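Local coordinates for protein copper induced nitroreductase D (Lactococcus lactis, PDB 2WQF) that binds flavin mononucleotide and, as a copper-induced nitroreductase, takes part in the defence of the cell against oxidative stress, at residues E24-T29 and A142-G147; R35-A40 and G131-N136; Q151-L156 and R174-F179. All blocks are in the same frame, centred on the assembly; numbering follows the deposited sequence.

Contact 1: E24-T29 and A142-G147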
loop_
_atom_site.group_PDB
_atom_site.type_symbol
_atom_site.label_atom_id
_atom_site.label_comp_id
_atom_site.label_asym_id
_atom_site.label_seq_id
_atom_site.Cartn_x
_atom_site.Cartn_y
_atom_site.Cartn_z
ATOM N N GLU A 24 -23.601 5.714 -7.541
ATOM C CA GLU A 24 -23.510 6.344 -6.224
ATOM C C GLU A 24 -22.870 5.395 -5.216
ATOM O O GLU A 24 -22.027 5.806 -4.432
ATOM C CB GLU A 24 -24.891 6.754 -5.705
ATOM C CG GLU A 24 -25.621 5.660 -4.838
ATOM C CD GLU A 24 -25.979 6.114 -3.401
ATOM O OE1 GLU A 24 -25.815 7.309 -3.088
ATOM O OE2 GLU A 24 -26.423 5.277 -2.570
ATOM N N LYS A 25 -23.231 4.116 -5.272
ATOM C CA LYS A 25 -22.655 3.130 -4.360
ATOM C C LYS A 25 -21.193 2.946 -4.644
ATOM O O LYS A 25 -20.395 2.729 -3.737
ATOM C CB LYS A 25 -23.387 1.779 -4.479
ATOM C CG LYS A 25 -22.915 0.632 -3.572
ATOM C CD LYS A 25 -23.551 -0.697 -4.040
ATOM C CE LYS A 25 -25.027 -0.492 -4.415
ATOM N NZ LYS A 25 -25.659 -1.658 -5.059
ATOM N N VAL A 26 -20.829 2.968 -5.913
ATOM C CA VAL A 26 -19.427 2.880 -6.278
ATOM C C VAL A 26 -18.626 4.041 -5.670
ATOM O O VAL A 26 -17.582 3.820 -5.062
ATOM C CB VAL A 26 -19.262 2.838 -7.804
ATOM C CG1 VAL A 26 -17.773 2.880 -8.151
ATOM C CG2 VAL A 26 -19.904 1.577 -8.342
ATOM N N ILE A 27 -19.126 5.258 -5.815
ATOM C CA ILE A 27 -18.449 6.443 -5.300
ATOM C C ILE A 27 -18.324 6.350 -3.770
ATOM O O ILE A 27 -17.271 6.651 -3.214
ATOM C CB ILE A 27 -19.212 7.744 -5.653
ATOM C CG1 ILE A 27 -19.278 7.953 -7.165
ATOM C CG2 ILE A 27 -18.577 8.937 -4.955
ATOM C CD1 ILE A 27 -18.014 7.926 -7.799
ATOM N N GLU A 28 -19.403 5.923 -3.109
ATOM C CA GLU A 28 -19.410 5.763 -1.656
ATOM C C GLU A 28 -18.341 4.781 -1.218
ATOM O O GLU A 28 -17.634 4.997 -0.219
ATOM C CB GLU A 28 -20.776 5.276 -1.183
ATOM C CG GLU A 28 -21.859 6.324 -1.264
ATOM C CD GLU A 28 -23.237 5.784 -0.905
ATOM O OE1 GLU A 28 -23.344 4.617 -0.465
ATOM O OE2 GLU A 28 -24.216 6.534 -1.075
ATOM N N THR A 29 -18.221 3.682 -1.957
ATOM C CA THR A 29 -17.269 2.645 -1.613
ATOM C C THR A 29 -15.833 3.102 -1.811
ATOM O O THR A 29 -14.948 2.776 -1.014
ATOM C CB THR A 29 -17.547 1.383 -2.419
ATOM O OG1 THR A 29 -18.889 0.967 -2.152
ATOM C CG2 THR A 29 -16.666 0.277 -1.985
ATOM N N ALA A 142 -13.602 -4.589 -6.558
ATOM C CA ALA A 142 -13.744 -5.993 -6.916
ATOM C C ALA A 142 -14.871 -6.628 -6.111
ATOM O O ALA A 142 -15.591 -7.489 -6.609
ATOM C CB ALA A 142 -12.428 -6.747 -6.723
ATOM N N GLU A 143 -15.037 -6.202 -4.855
ATOM C CA GLU A 143 -16.110 -6.746 -4.034
ATOM C C GLU A 143 -17.498 -6.342 -4.554
ATOM O O GLU A 143 -18.475 -7.062 -4.334
ATOM C CB GLU A 143 -15.924 -6.365 -2.564
ATOM C CG GLU A 143 -14.763 -7.111 -1.917
ATOM C CD GLU A 143 -15.056 -8.593 -1.686
ATOM O OE1 GLU A 143 -15.729 -8.937 -0.669
ATOM O OE2 GLU A 143 -14.614 -9.409 -2.533
ATOM N N LEU A 144 -17.584 -5.206 -5.246
ATOM C CA LEU A 144 -18.832 -4.813 -5.913
ATOM C C LEU A 144 -19.048 -5.558 -7.232
ATOM O O LEU A 144 -20.071 -5.372 -7.890
ATOM C CB LEU A 144 -18.838 -3.305 -6.192
ATOM C CG LEU A 144 -18.783 -2.383 -4.986
ATOM C CD1 LEU A 144 -18.739 -0.957 -5.470
ATOM C CD2 LEU A 144 -19.969 -2.639 -4.112
ATOM N N GLY A 145 -18.085 -6.384 -7.631
ATOM C CA GLY A 145 -18.151 -7.121 -8.887
ATOM C C GLY A 145 -17.586 -6.377 -10.087
ATOM O O GLY A 145 -17.733 -6.820 -11.230
ATOM N N LEU A 146 -16.928 -5.251 -9.815
ATOM C CA LEU A 146 -16.286 -4.430 -10.840
ATOM C C LEU A 146 -14.819 -4.769 -10.959
ATOM O O LEU A 146 -14.173 -5.099 -9.983
ATOM C CB LEU A 146 -16.448 -2.952 -10.520
ATOM C CG LEU A 146 -17.891 -2.449 -10.480
ATOM C CD1 LEU A 146 -17.978 -0.952 -10.205
ATOM C CD2 LEU A 146 -18.627 -2.810 -11.759
ATOM N N GLY A 147 -14.288 -4.691 -12.161
ATOM C CA GLY A 147 -12.870 -4.916 -12.367
ATOM C C GLY A 147 -12.135 -3.605 -12.499
ATOM O O GLY A 147 -12.731 -2.536 -12.665
#

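Contact 2: R35-A40 and G131-N136. With FMN (flavin mononucleotide), chain B.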
loop_
_atom_site.group_PDB
_atom_site.type_symbol
_atom_site.label_atom_id
_atom_site.label_comp_id
_atom_site.label_asym_id
_atom_site.label_seq_id
_atom_site.Cartn_x
_atom_site.Cartn_y
_atom_site.Cartn_z
ATOM N N ARG A 35 -10.932 6.356 3.160
ATOM C CA ARG A 35 -11.159 6.871 4.524
ATOM C C ARG A 35 -10.556 5.948 5.580
ATOM O O ARG A 35 -9.915 6.396 6.546
ATOM C CB ARG A 35 -12.671 6.996 4.761
ATOM C CG ARG A 35 -13.060 7.522 6.116
ATOM C CD ARG A 35 -14.562 7.516 6.302
ATOM N NE ARG A 35 -14.971 8.331 7.449
ATOM C CZ ARG A 35 -15.112 9.665 7.424
ATOM N NH1 ARG A 35 -14.932 10.344 6.305
ATOM N NH2 ARG A 35 -15.445 10.308 8.515
ATOM N N PHE A 36 -10.758 4.647 5.403
ATOM C CA PHE A 36 -10.315 3.663 6.389
ATOM C C PHE A 36 -8.944 3.081 6.149
ATOM O O PHE A 36 -8.569 2.118 6.804
ATOM C CB PHE A 36 -11.361 2.581 6.541
ATOM C CG PHE A 36 -12.693 3.116 6.988
ATOM C CD1 PHE A 36 -12.787 3.893 8.135
ATOM C CD2 PHE A 36 -13.840 2.863 6.253
ATOM C CE1 PHE A 36 -14.000 4.386 8.557
ATOM C CE2 PHE A 36 -15.050 3.357 6.658
ATOM C CZ PHE A 36 -15.134 4.136 7.814
ATOM N N SER A 37 -8.183 3.708 5.263
ATOM C CA SER A 37 -6.785 3.341 5.032
ATOM C C SER A 37 -5.872 4.108 5.995
ATOM O O SER A 37 -6.032 5.321 6.192
ATOM C CB SER A 37 -6.370 3.689 3.609
ATOM O OG SER A 37 -7.040 2.892 2.650
ATOM N N PRO A 38 -4.892 3.418 6.581
ATOM C CA PRO A 38 -3.930 4.101 7.465
ATOM C C PRO A 38 -2.873 4.884 6.674
ATOM O O PRO A 38 -2.488 4.505 5.557
ATOM C CB PRO A 38 -3.281 2.950 8.198
ATOM C CG PRO A 38 -3.287 1.829 7.199
ATOM C CD PRO A 38 -4.582 1.987 6.418
ATOM N N THR A 39 -2.414 5.981 7.266
ATOM C CA THR A 39 -1.348 6.813 6.734
ATOM C C THR A 39 -0.489 7.248 7.896
ATOM O O THR A 39 -0.984 7.351 9.035
ATOM C CB THR A 39 -1.875 8.070 6.017
ATOM O OG1 THR A 39 -2.802 8.777 6.854
ATOM C CG2 THR A 39 -2.537 7.710 4.706
ATOM N N ALA A 40 0.793 7.500 7.639
ATOM C CA ALA A 40 1.709 7.892 8.709
ATOM C C ALA A 40 1.158 9.117 9.432
ATOM O O ALA A 40 0.764 10.117 8.798
ATOM C CB ALA A 40 3.093 8.175 8.159
ATOM N N GLY A 131 0.193 3.561 -2.451
ATOM C CA GLY A 131 -0.022 2.148 -2.747
ATOM C C GLY A 131 -1.182 1.592 -1.925
ATOM O O GLY A 131 -2.055 0.902 -2.452
ATOM N N ILE A 132 -1.191 1.940 -0.640
ATOM C CA ILE A 132 -2.204 1.472 0.297
ATOM C C ILE A 132 -3.609 1.859 -0.177
ATOM O O ILE A 132 -4.495 1.002 -0.298
ATOM C CB ILE A 132 -1.918 2.048 1.694
ATOM C CG1 ILE A 132 -0.687 1.353 2.309
ATOM C CG2 ILE A 132 -3.112 1.919 2.629
ATOM C CD1 ILE A 132 -0.115 2.099 3.513
ATOM N N ILE A 133 -3.838 3.133 -0.467
ATOM C CA ILE A 133 -5.206 3.543 -0.819
ATOM C C ILE A 133 -5.593 3.021 -2.210
ATOM O O ILE A 133 -6.754 2.678 -2.437
ATOM C CB ILE A 133 -5.453 5.066 -0.695
ATOM C CG1 ILE A 133 -4.596 5.892 -1.639
ATOM C CG2 ILE A 133 -5.267 5.493 0.786
ATOM C CD1 ILE A 133 -5.011 7.369 -1.664
ATOM N N SER A 134 -4.612 2.888 -3.103
ATOM C CA SER A 134 -4.888 2.382 -4.445
ATOM C C SER A 134 -5.417 0.940 -4.386
ATOM O O SER A 134 -6.420 0.614 -5.046
ATOM C CB SER A 134 -3.644 2.453 -5.346
ATOM O OG SER A 134 -3.240 3.785 -5.531
ATOM N N VAL A 135 -4.756 0.068 -3.611
ATOM C CA VAL A 135 -5.168 -1.343 -3.566
ATOM C C VAL A 135 -6.422 -1.523 -2.734
ATOM O O VAL A 135 -7.224 -2.401 -3.022
ATOM C CB VAL A 135 -4.046 -2.340 -3.111
ATOM C CG1 VAL A 135 -2.860 -2.225 -4.024
ATOM C CG2 VAL A 135 -3.639 -2.109 -1.642
ATOM N N ASN A 136 -6.612 -0.681 -1.708
ATOM C CA ASN A 136 -7.827 -0.797 -0.931
ATOM C C ASN A 136 -9.050 -0.441 -1.796
ATOM O O ASN A 136 -10.090 -1.093 -1.706
ATOM C CB ASN A 136 -7.780 0.020 0.391
ATOM C CG ASN A 136 -7.051 -0.713 1.496
ATOM O OD1 ASN A 136 -6.851 -1.929 1.410
ATOM N ND2 ASN A 136 -6.634 0.017 2.525
HETATM N N1 FMN B . 2.675 4.312 13.857
HETATM C C2 FMN B . 3.757 4.235 14.847
HETATM O O2 FMN B . 3.496 4.093 16.020
HETATM N N3 FMN B . 5.107 4.412 14.398
HETATM C C4 FMN B . 5.438 4.612 13.071
HETATM O O4 FMN B . 6.593 4.655 12.750
HETATM C C4A FMN B . 4.356 4.711 12.087
HETATM N N5 FMN B . 4.558 4.940 10.833
HETATM C C5A FMN B . 3.456 4.645 9.861
HETATM C C6 FMN B . 3.794 4.548 8.403
HETATM C C7 FMN B . 2.879 4.223 7.498
HETATM C C7M FMN B . 3.271 4.173 6.038
HETATM C C8 FMN B . 1.472 3.920 7.968
HETATM C C8M FMN B . 0.427 3.476 6.960
HETATM C C9 FMN B . 1.143 4.028 9.260
HETATM C C9A FMN B . 2.187 4.403 10.281
HETATM N N10 FMN B . 1.892 4.549 11.671
HETATM C C10 FMN B . 2.953 4.533 12.578
HETATM C "C1'" FMN B . 0.538 4.377 12.180
HETATM C "C2'" FMN B . -0.339 5.566 11.797
HETATM O "O2'" FMN B . 0.000 6.665 12.602
HETATM C "C3'" FMN B . -1.799 5.138 11.965
HETATM O "O3'" FMN B . -2.014 4.154 10.972
HETATM C "C4'" FMN B . -2.751 6.323 11.720
HETATM O "O4'" FMN B . -2.632 7.269 12.772
HETATM C "C5'" FMN B . -4.207 5.878 11.599
HETATM O "O5'" FMN B . -4.573 5.188 12.786
HETATM P P FMN B . -5.082 3.640 12.702
HETATM O O1P FMN B . -6.187 3.541 11.731
HETATM O O2P FMN B . -3.855 2.753 12.261
HETATM O O3P FMN B . -5.539 3.279 14.181
#

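Contact 3: Q151-L156 and R174-F179. With FMN (flavin mononucleotide), chain C.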
loop_
_atom_site.group_PDB
_atom_site.type_symbol
_atom_site.label_atom_id
_atom_site.label_comp_id
_atom_site.label_asym_id
_atom_site.label_seq_id
_atom_site.Cartn_x
_atom_site.Cartn_y
_atom_site.Cartn_z
ATOM N N GLN A 151 -2.778 1.997 -14.041
ATOM C CA GLN A 151 -1.898 2.567 -15.031
ATOM C C GLN A 151 -1.073 3.705 -14.466
ATOM O O GLN A 151 -1.393 4.286 -13.413
ATOM C CB GLN A 151 -2.688 3.058 -16.243
ATOM C CG GLN A 151 -3.493 1.993 -16.953
ATOM C CD GLN A 151 -2.658 0.768 -17.260
ATOM O OE1 GLN A 151 -1.532 0.885 -17.725
ATOM N NE2 GLN A 151 -3.192 -0.407 -16.968
ATOM N N HIS A 152 -0.003 4.029 -15.199
ATOM C CA HIS A 152 0.947 5.061 -14.831
ATOM C C HIS A 152 1.351 5.921 -16.025
ATOM O O HIS A 152 2.414 5.754 -16.605
ATOM C CB HIS A 152 2.156 4.432 -14.142
ATOM C CG HIS A 152 1.791 3.755 -12.862
ATOM N ND1 HIS A 152 1.456 2.419 -12.796
ATOM C CD2 HIS A 152 1.622 4.249 -11.609
ATOM C CE1 HIS A 152 1.145 2.111 -11.546
ATOM N NE2 HIS A 152 1.212 3.212 -10.812
ATOM N N TYR A 153 0.469 6.851 -16.379
ATOM C CA TYR A 153 0.747 7.834 -17.435
ATOM C C TYR A 153 1.212 9.161 -16.834
ATOM O O TYR A 153 1.405 10.133 -17.548
ATOM C CB TYR A 153 -0.486 8.004 -18.325
ATOM C CG TYR A 153 -0.705 6.786 -19.187
ATOM C CD1 TYR A 153 0.120 6.533 -20.275
ATOM C CD2 TYR A 153 -1.706 5.880 -18.895
ATOM C CE1 TYR A 153 -0.058 5.414 -21.058
ATOM C CE2 TYR A 153 -1.902 4.761 -19.675
ATOM C CZ TYR A 153 -1.070 4.525 -20.751
ATOM O OH TYR A 153 -1.267 3.403 -21.532
ATOM N N ASN A 154 1.398 9.180 -15.510
ATOM C CA ASN A 154 2.165 10.222 -14.836
ATOM C C ASN A 154 3.656 9.983 -15.118
ATOM O O ASN A 154 4.079 8.805 -15.186
ATOM C CB ASN A 154 1.890 10.179 -13.328
ATOM C CG ASN A 154 2.068 8.785 -12.746
ATOM O OD1 ASN A 154 1.283 7.888 -13.030
ATOM N ND2 ASN A 154 3.138 8.577 -11.997
ATOM N N PRO A 155 4.458 11.064 -15.272
ATOM C CA PRO A 155 4.069 12.476 -15.147
ATOM C C PRO A 155 3.586 13.114 -16.444
ATOM O O PRO A 155 3.346 14.303 -16.448
ATOM C CB PRO A 155 5.380 13.169 -14.747
ATOM C CG PRO A 155 6.467 12.173 -14.906
ATOM C CD PRO A 155 5.908 10.933 -15.517
ATOM N N LEU A 156 3.445 12.338 -17.512
ATOM C CA LEU A 156 3.143 12.880 -18.835
ATOM C C LEU A 156 1.862 13.703 -18.854
ATOM O O LEU A 156 1.802 14.763 -19.486
ATOM C CB LEU A 156 3.045 11.736 -19.849
ATOM C CG LEU A 156 4.337 11.268 -20.521
ATOM C CD1 LEU A 156 5.418 10.933 -19.497
ATOM C CD2 LEU A 156 4.034 10.069 -21.413
ATOM N N ARG A 174 0.047 9.976 -8.895
ATOM C CA ARG A 174 0.787 8.724 -8.684
ATOM C C ARG A 174 0.305 7.507 -9.481
ATOM O O ARG A 174 1.078 6.588 -9.734
ATOM C CB ARG A 174 0.767 8.323 -7.209
ATOM C CG ARG A 174 1.147 9.398 -6.237
ATOM C CD ARG A 174 2.430 10.099 -6.581
ATOM N NE ARG A 174 3.615 9.248 -6.616
ATOM C CZ ARG A 174 4.511 9.213 -7.612
ATOM N NH1 ARG A 174 4.309 9.864 -8.757
ATOM N NH2 ARG A 174 5.617 8.496 -7.496
ATOM N N GLY A 175 -0.946 7.473 -9.888
ATOM C CA GLY A 175 -1.508 6.272 -10.477
ATOM C C GLY A 175 -2.914 6.549 -10.991
ATOM O O GLY A 175 -3.573 7.481 -10.528
ATOM N N GLN A 176 -3.367 5.753 -11.952
ATOM C CA GLN A 176 -4.708 5.882 -12.511
ATOM C C GLN A 176 -5.373 4.525 -12.544
ATOM O O GLN A 176 -4.983 3.629 -13.293
ATOM C CB GLN A 176 -4.684 6.496 -13.911
ATOM C CG GLN A 176 -3.978 7.835 -13.962
ATOM C CD GLN A 176 -2.486 7.684 -14.194
ATOM O OE1 GLN A 176 -2.068 7.052 -15.156
ATOM N NE2 GLN A 176 -1.686 8.276 -13.329
ATOM N N LEU A 177 -6.398 4.376 -11.722
ATOM C CA LEU A 177 -7.098 3.108 -11.604
ATOM C C LEU A 177 -8.340 3.156 -12.501
ATOM O O LEU A 177 -9.307 3.846 -12.213
ATOM C CB LEU A 177 -7.453 2.822 -10.154
ATOM C CG LEU A 177 -8.007 1.435 -9.879
ATOM C CD1 LEU A 177 -6.955 0.329 -10.011
ATOM C CD2 LEU A 177 -8.644 1.399 -8.470
ATOM N N VAL A 178 -8.253 2.467 -13.634
ATOM C CA VAL A 178 -9.315 2.350 -14.619
ATOM C C VAL A 178 -10.247 1.232 -14.166
ATOM O O VAL A 178 -9.790 0.150 -13.802
ATOM C CB VAL A 178 -8.728 2.015 -15.993
ATOM C CG1 VAL A 178 -9.811 1.925 -17.035
ATOM C CG2 VAL A 178 -7.739 3.086 -16.403
ATOM N N PHE A 179 -11.555 1.504 -14.131
ATOM C CA PHE A 179 -12.513 0.557 -13.564
ATOM C C PHE A 179 -13.803 0.490 -14.347
ATOM O O PHE A 179 -14.184 1.416 -15.067
ATOM C CB PHE A 179 -12.783 0.861 -12.083
ATOM C CG PHE A 179 -13.662 2.064 -11.848
ATOM C CD1 PHE A 179 -15.021 1.894 -11.648
ATOM C CD2 PHE A 179 -13.135 3.350 -11.871
ATOM C CE1 PHE A 179 -15.843 2.995 -11.424
ATOM C CE2 PHE A 179 -13.958 4.467 -11.672
ATOM C CZ PHE A 179 -15.311 4.274 -11.461
HETATM N N1 FMN C . -0.455 -2.864 -14.469
HETATM C C2 FMN C . -0.525 -2.128 -15.738
HETATM O O2 FMN C . -1.166 -2.574 -16.662
HETATM N N3 FMN C . 0.242 -0.924 -15.873
HETATM C C4 FMN C . 1.013 -0.405 -14.850
HETATM O O4 FMN C . 1.552 0.656 -14.996
HETATM C C4A FMN C . 1.101 -1.153 -13.591
HETATM N N5 FMN C . 1.828 -0.776 -12.593
HETATM C C5A FMN C . 1.562 -1.373 -11.244
HETATM C C6 FMN C . 2.125 -0.689 -10.035
HETATM C C7 FMN C . 1.871 -1.125 -8.807
HETATM C C7M FMN C . 2.494 -0.413 -7.627
HETATM C C8 FMN C . 0.968 -2.329 -8.641
HETATM C C8M FMN C . 0.605 -2.803 -7.245
HETATM C C9 FMN C . 0.478 -2.971 -9.707
HETATM C C9A FMN C . 0.776 -2.471 -11.097
HETATM N N10 FMN C . 0.294 -3.124 -12.274
HETATM C C10 FMN C . 0.300 -2.412 -13.475
HETATM C "C1'" FMN C . -0.492 -4.347 -12.192
HETATM C "C2'" FMN C . 0.390 -5.533 -11.811
HETATM O "O2'" FMN C . 1.162 -5.907 -12.923
HETATM C "C3'" FMN C . -0.528 -6.656 -11.323
HETATM O "O3'" FMN C . -1.090 -6.178 -10.116
HETATM C "C4'" FMN C . 0.274 -7.937 -11.037
HETATM O "O4'" FMN C . 0.750 -8.496 -12.253
HETATM C "C5'" FMN C . -0.551 -8.981 -10.288
HETATM O "O5'" FMN C . -1.708 -9.284 -11.055
HETATM P P FMN C . -3.191 -9.034 -10.421
HETATM O O1P FMN C . -3.288 -9.719 -9.118
HETATM O O2P FMN C . -3.393 -7.479 -10.264
HETATM O O3P FMN C . -4.200 -9.630 -11.497
HETATM O O HOH W 1 5.177 10.706 -11.713
#

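Contact 1: E24-T29 and A142-G147
Leu144 and Leu146 share one first torsion, with CG beside the backbone N and anti to the carbonyl carbon (chi1 -62° in both), and since each starts out toward the helical segment 24-29, their CD1 methyls converge on Val26. Val26 answers with CG2, the branch that lies beside its own N. Val26 CG2 meets Leu146 CD1 tip to tip at 3.7 Å and also touches Leu144 CD1, which passes across it at 4.0 Å.

Leu144 does most of the reaching, and its two methyls part company. Leu144 CD1 enters between Val26 and Thr29, 4.0 Å from Val26 CA and 3.8 Å from Thr29 OG1, whereas Leu144 CD2 lies against the aliphatic part of Lys25, 4.1 Å from its CD. The Thr29 hydroxyl that faces Leu144 CD1 is satisfied within its own helix: Thr29 OG1 donates to Lys25 O at 2.8 Å, which limits the rotation of the hydroxyl. The same carbonyl accepts Thr29 N from the opposite face of its plane. No hydrogen bond joins the two segments; they are held by van der Waals contact, chiefly of the leucine methyls with aliphatic carbons.

Val20 closes round the cluster by touching both Val26 and Leu146, and Leu141 packs on Val26. On the far side of the helix, Ile27 turns away and packs on Val200 of the second subunit.

Between the two leucines Gly145 takes a positive phi of 88°, at which a beta carbon would collide with the carbonyl oxygen of Leu144. It forms the Schellman motif that ends helix 121-143, and the chain then continues into strand 146-151: a helix-to-strand turn, packed against helix 23-35 in the nitroreductase fold, with the Leu146 side chain about 14 Å from a bound FMN.

Contact 2: R35-A40 and G131-N136
Ser37 is wedged against one turn of helix 121-143, its CB 3.5 Å from Ile133 CG2 and 3.8 Å from Ile132 CG2. Ser37 OG, turned beside the backbone N (chi1 -67°), accepts an almost straight bond from Asn136 ND2 at 2.9 Å, with the oxygen lying in the amide plane, and donates a hydrogen bond to Ala33 O. The buried hydroxyl is thus gripped twice. Replacing Asn136 by an alanine removes the amide, and Ser37 OG would probably lose its donor, leaving the loop less firmly tied to the helix.

Against Ile132 the Pro38 ring packs more loosely, with Pro38 CD 4.1 Å from Ile132 CG2, and Pro38 O is buried without a polar partner. Pro38 CB, however, comes within 3.3 Å of O3' of the FMN hydrogen-bonded by the second subunit, and Ile132 CD1 lies 3.8 Å from its C8M methyl. At the looser, partly exposed end, Arg35 and Phe36 lead away from the helix, Arg35 making a cation-pi contact with Phe191 of the second subunit.

The loop after helix 23-35 runs along helix 121-143, which packs through Ile133 and Ser134 on Phe101 of strand 97-104 and through Ile132 on Val135 of the second subunit.

Contact 3: Q151-L156 and R174-F179
Gln176 and Gln151 form an antiparallel hydrogen-bonded pair, Gln151 N giving to Gln176 O at 2.8 Å and Gln176 N to Gln151 O at 2.9 Å. The Gln176 side chain, bent at chi2 (88°), extends the pairing: Gln176 OE1 accepts from Tyr153 N at 2.8 Å, in the carbonyl plane on a lone pair, and Gln176 NE2 gives to Asn154 OD1 at 3.0 Å. One amide thus staples two successive loop residues, both its ends used.

The loop so held binds the flavin. His152 ND1 donates to FMN O4 at 2.8 Å, nearly straight, while the His152 ring edge at CD2 meets Arg174 O. Gln151 NE2, which also bonds Asn149, gives to FMN O2, and Gln151 OE1 takes a weak bond from N3.

Farther out, a water accepts from Asn154 ND2 and Arg174 NH1, and Arg174 is salt-bridged to Glu127. Gln151 CG brushes Val178 CG2, Tyr153 packs on Val64 and Leu68 of helix 53-73, and the His152 ring meets Trp125 of the second subunit. The classic beta bulge of Arg174 and Gly175 opposite Phe101 lies beside His152, which with Gln151 forms the site for the pyrimidine edge of FMN.

How the contacts relate
Contacts 1 and 2 share helix 121-143, contact 2 meeting its middle and contact 1 the turn that follows its C-terminal end, with centres 16 Å apart. In sequence, contact 2 lies between the two halves of contact 1, and contact 3 follows both. Contacts 1 and 3 reach neighbouring strands of one antiparallel sheet, 146-151 and 171-182, and touch where Val26 and Gly147 pack on Phe179; their centres are 19 Å apart. Leu177 of contact 3 meets the same helix near Ser134 of contact 2, centres 17 Å apart. Contacts 2 and 3 each lie beside a different FMN, the former bound largely by the second subunit, so one chain helps to build both flavin sites of the dimer.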